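Local coordinates for protein Pbp related beta-lactamase (Pyrococcus abyssi, PDB 2QMI) that forms octamers and probably acts as a self-compartmentalizing serine peptidase of the beta-lactamase and penicillin-binding protein family, at residues Lys170-Glu173 with Lys174-Val178. Numbering follows the deposited sequence.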
ATOM      1  N   LYS A 170     -38.239 -33.662  11.601  1.00 22.43           N
ATOM      2  CA  LYS A 170     -37.923 -35.068  11.821  1.00 22.97           C
ATOM      3  C   LYS A 170     -39.105 -35.777  12.485  1.00 23.35           C
ATOM      4  O   LYS A 170     -39.376 -36.944  12.215  1.00 22.11           O
ATOM      5  CB  LYS A 170     -36.672 -35.188  12.701  1.00 24.74           C
ATOM      6  CG  LYS A 170     -36.178 -36.620  12.902  1.00 26.55           C
ATOM      7  CD  LYS A 170     -36.010 -37.324  11.567  1.00 28.97           C
ATOM      8  CE  LYS A 170     -35.014 -36.606  10.679  1.00 31.29           C
ATOM      9  NZ  LYS A 170     -35.032 -37.165   9.287  1.00 34.59           N
ATOM     10  N   ILE A 171     -39.800 -35.065  13.366  1.00 23.10           N
ATOM     11  CA  ILE A 171     -40.963 -35.622  14.041  1.00 23.01           C
ATOM     12  C   ILE A 171     -42.037 -35.915  12.990  1.00 24.27           C
ATOM     13  O   ILE A 171     -42.727 -36.936  13.052  1.00 23.81           O
ATOM     14  CB  ILE A 171     -41.502 -34.635  15.099  1.00 21.54           C
ATOM     15  CG1 ILE A 171     -40.525 -34.581  16.274  1.00 20.62           C
ATOM     16  CG2 ILE A 171     -42.884 -35.057  15.562  1.00 21.80           C
ATOM     17  CD1 ILE A 171     -40.925 -33.659  17.385  1.00 20.34           C
ATOM     18  N   ILE A 172     -42.154 -35.024  12.013  1.00 24.38           N
ATOM     19  CA  ILE A 172     -43.128 -35.193  10.943  1.00 24.48           C
ATOM     20  C   ILE A 172     -42.843 -36.463  10.150  1.00 24.74           C
ATOM     21  O   ILE A 172     -43.759 -37.209   9.812  1.00 25.80           O
ATOM     22  CB  ILE A 172     -43.114 -33.974  10.005  1.00 24.21           C
ATOM     23  CG1 ILE A 172     -43.778 -32.789  10.718  1.00 23.73           C
ATOM     24  CG2 ILE A 172     -43.784 -34.311   8.678  1.00 23.43           C
ATOM     25  CD1 ILE A 172     -43.774 -31.491   9.927  1.00 22.79           C
ATOM     26  N   GLU A 173     -41.572 -36.719   9.861  1.00 24.79           N
ATOM     27  CA  GLU A 173     -41.212 -37.913   9.110  1.00 25.17           C
ATOM     28  C   GLU A 173     -41.446 -39.151   9.977  1.00 25.21           C
ATOM     29  O   GLU A 173     -41.959 -40.169   9.508  1.00 23.79           O
ATOM     30  CB  GLU A 173     -39.744 -37.855   8.676  1.00 25.54           C
ATOM     31  CG  GLU A 173     -39.354 -36.569   7.953  1.00 27.52           C
ATOM     32  CD  GLU A 173     -38.012 -36.679   7.250  1.00 27.56           C
ATOM     33  OE1 GLU A 173     -37.085 -37.287   7.828  1.00 29.18           O
ATOM     34  OE2 GLU A 173     -37.881 -36.152   6.125  1.00 27.43           O
ATOM     35  N   LYS A 174     -41.063 -39.050  11.245  1.00 24.17           N
ATOM     36  CA  LYS A 174     -41.223 -40.153  12.177  1.00 25.50           C
ATOM     37  C   LYS A 174     -42.685 -40.589  12.263  1.00 26.02           C
ATOM     38  O   LYS A 174     -42.992 -41.782  12.242  1.00 26.76           O
ATOM     39  CB  LYS A 174     -40.726 -39.739  13.567  1.00 27.36           C
ATOM     40  CG  LYS A 174     -41.033 -40.755  14.669  1.00 27.74           C
ATOM     41  CD  LYS A 174     -40.273 -42.058  14.456  1.00 28.86           C
ATOM     42  CE  LYS A 174     -40.678 -43.107  15.478  1.00 29.18           C
ATOM     43  NZ  LYS A 174     -39.937 -44.383  15.258  1.00 30.37           N
ATOM     44  N   VAL A 175     -43.586 -39.618  12.344  1.00 26.19           N
ATOM     45  CA  VAL A 175     -45.010 -39.910  12.463  1.00 25.47           C
ATOM     46  C   VAL A 175     -45.750 -40.211  11.163  1.00 26.07           C
ATOM     47  O   VAL A 175     -46.568 -41.122  11.133  1.00 28.90           O
ATOM     48  CB  VAL A 175     -45.742 -38.767  13.199  1.00 24.17           C
ATOM     49  CG1 VAL A 175     -47.242 -39.008  13.185  1.00 21.93           C
ATOM     50  CG2 VAL A 175     -45.231 -38.670  14.632  1.00 21.30           C
ATOM     51  N   SER A 176     -45.466 -39.464  10.098  1.00 26.08           N
ATOM     52  CA  SER A 176     -46.147 -39.656   8.816  1.00 25.60           C
ATOM     53  C   SER A 176     -45.637 -40.842   8.004  1.00 26.51           C
ATOM     54  O   SER A 176     -46.350 -41.365   7.142  1.00 27.54           O
ATOM     55  CB  SER A 176     -46.016 -38.402   7.950  1.00 25.96           C
ATOM     56  OG  SER A 176     -44.738 -38.346   7.324  1.00 24.20           O
ATOM     57  N   GLY A 177     -44.398 -41.250   8.254  1.00 25.24           N
ATOM     58  CA  GLY A 177     -43.838 -42.363   7.516  1.00 25.22           C
ATOM     59  C   GLY A 177     -43.169 -41.950   6.217  1.00 25.34           C
ATOM     60  O   GLY A 177     -42.504 -42.769   5.583  1.00 26.14           O
ATOM     61  N   VAL A 178     -43.343 -40.695   5.806  1.00 23.80           N
ATOM     62  CA  VAL A 178     -42.718 -40.209   4.575  1.00 23.16           C
ATOM     63  C   VAL A 178     -41.734 -39.067   4.861  1.00 22.53           C
ATOM     64  O   VAL A 178     -41.581 -38.635   6.005  1.00 22.36           O
ATOM     65  CB  VAL A 178     -43.783 -39.734   3.538  1.00 24.10           C
ATOM     66  CG1 VAL A 178     -44.631 -40.917   3.076  1.00 23.22           C
ATOM     67  CG2 VAL A 178     -44.670 -38.659   4.145  1.00 23.41           C
TER
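From Lys-170 to Ser-176 the backbone runs as the last turns of helix 162-176, the amides of Lys-174, Val-175 and Ser-176 each bonding to the carbonyl four residues earlier. Gly-177, just past the helix, turns to positive phi (88°), while its N still makes the last such bond, to Glu-173 O at 2.9 Å, a little more bent than those before it.

The side chain of Ser-176 works on both sides of this end. With chi1 at 79°, OG sits between its own backbone N and carbonyl carbon, from where it donates to Ile-172 O at 2.9 Å. That carbonyl already takes Ser-176 N at 2.8 Å, and the two donors arrive from opposite faces of its plane. OG also accepts Val-178 N at 3.1 Å, an ST turn that ties the first residues beyond the helix back to its final turn.

Farther back, Lys-170 and Glu-173 form a salt bridge along one flank. NZ meets OE1 on the syn side, well out of the carboxylate plane, and is shared with the carboxylate of Glu-137, its stronger partner. Glu-173 OE2 takes the N of Tyr-180 at the start of helix 180-189, so this one carboxylate links the two helices across the turn.

The apolar flanks face other neighbours. Ile-172 is buried against Thr-65, Ala-68 and Ile-69 of helix 61-74, and Val-175 touches Phe-87 while its CG2 lies 4.4 Å from Ile-171 CG2. These contacts join the end of helix 162-176 to helices 61-74 and 180-189 within the beta-lactamase-like part of the chain, and no other subunit touches residues 170-178. As the backbone folds back, Val-178 O comes to 3.2 Å from Glu-173 CA in a CA-H...O contact.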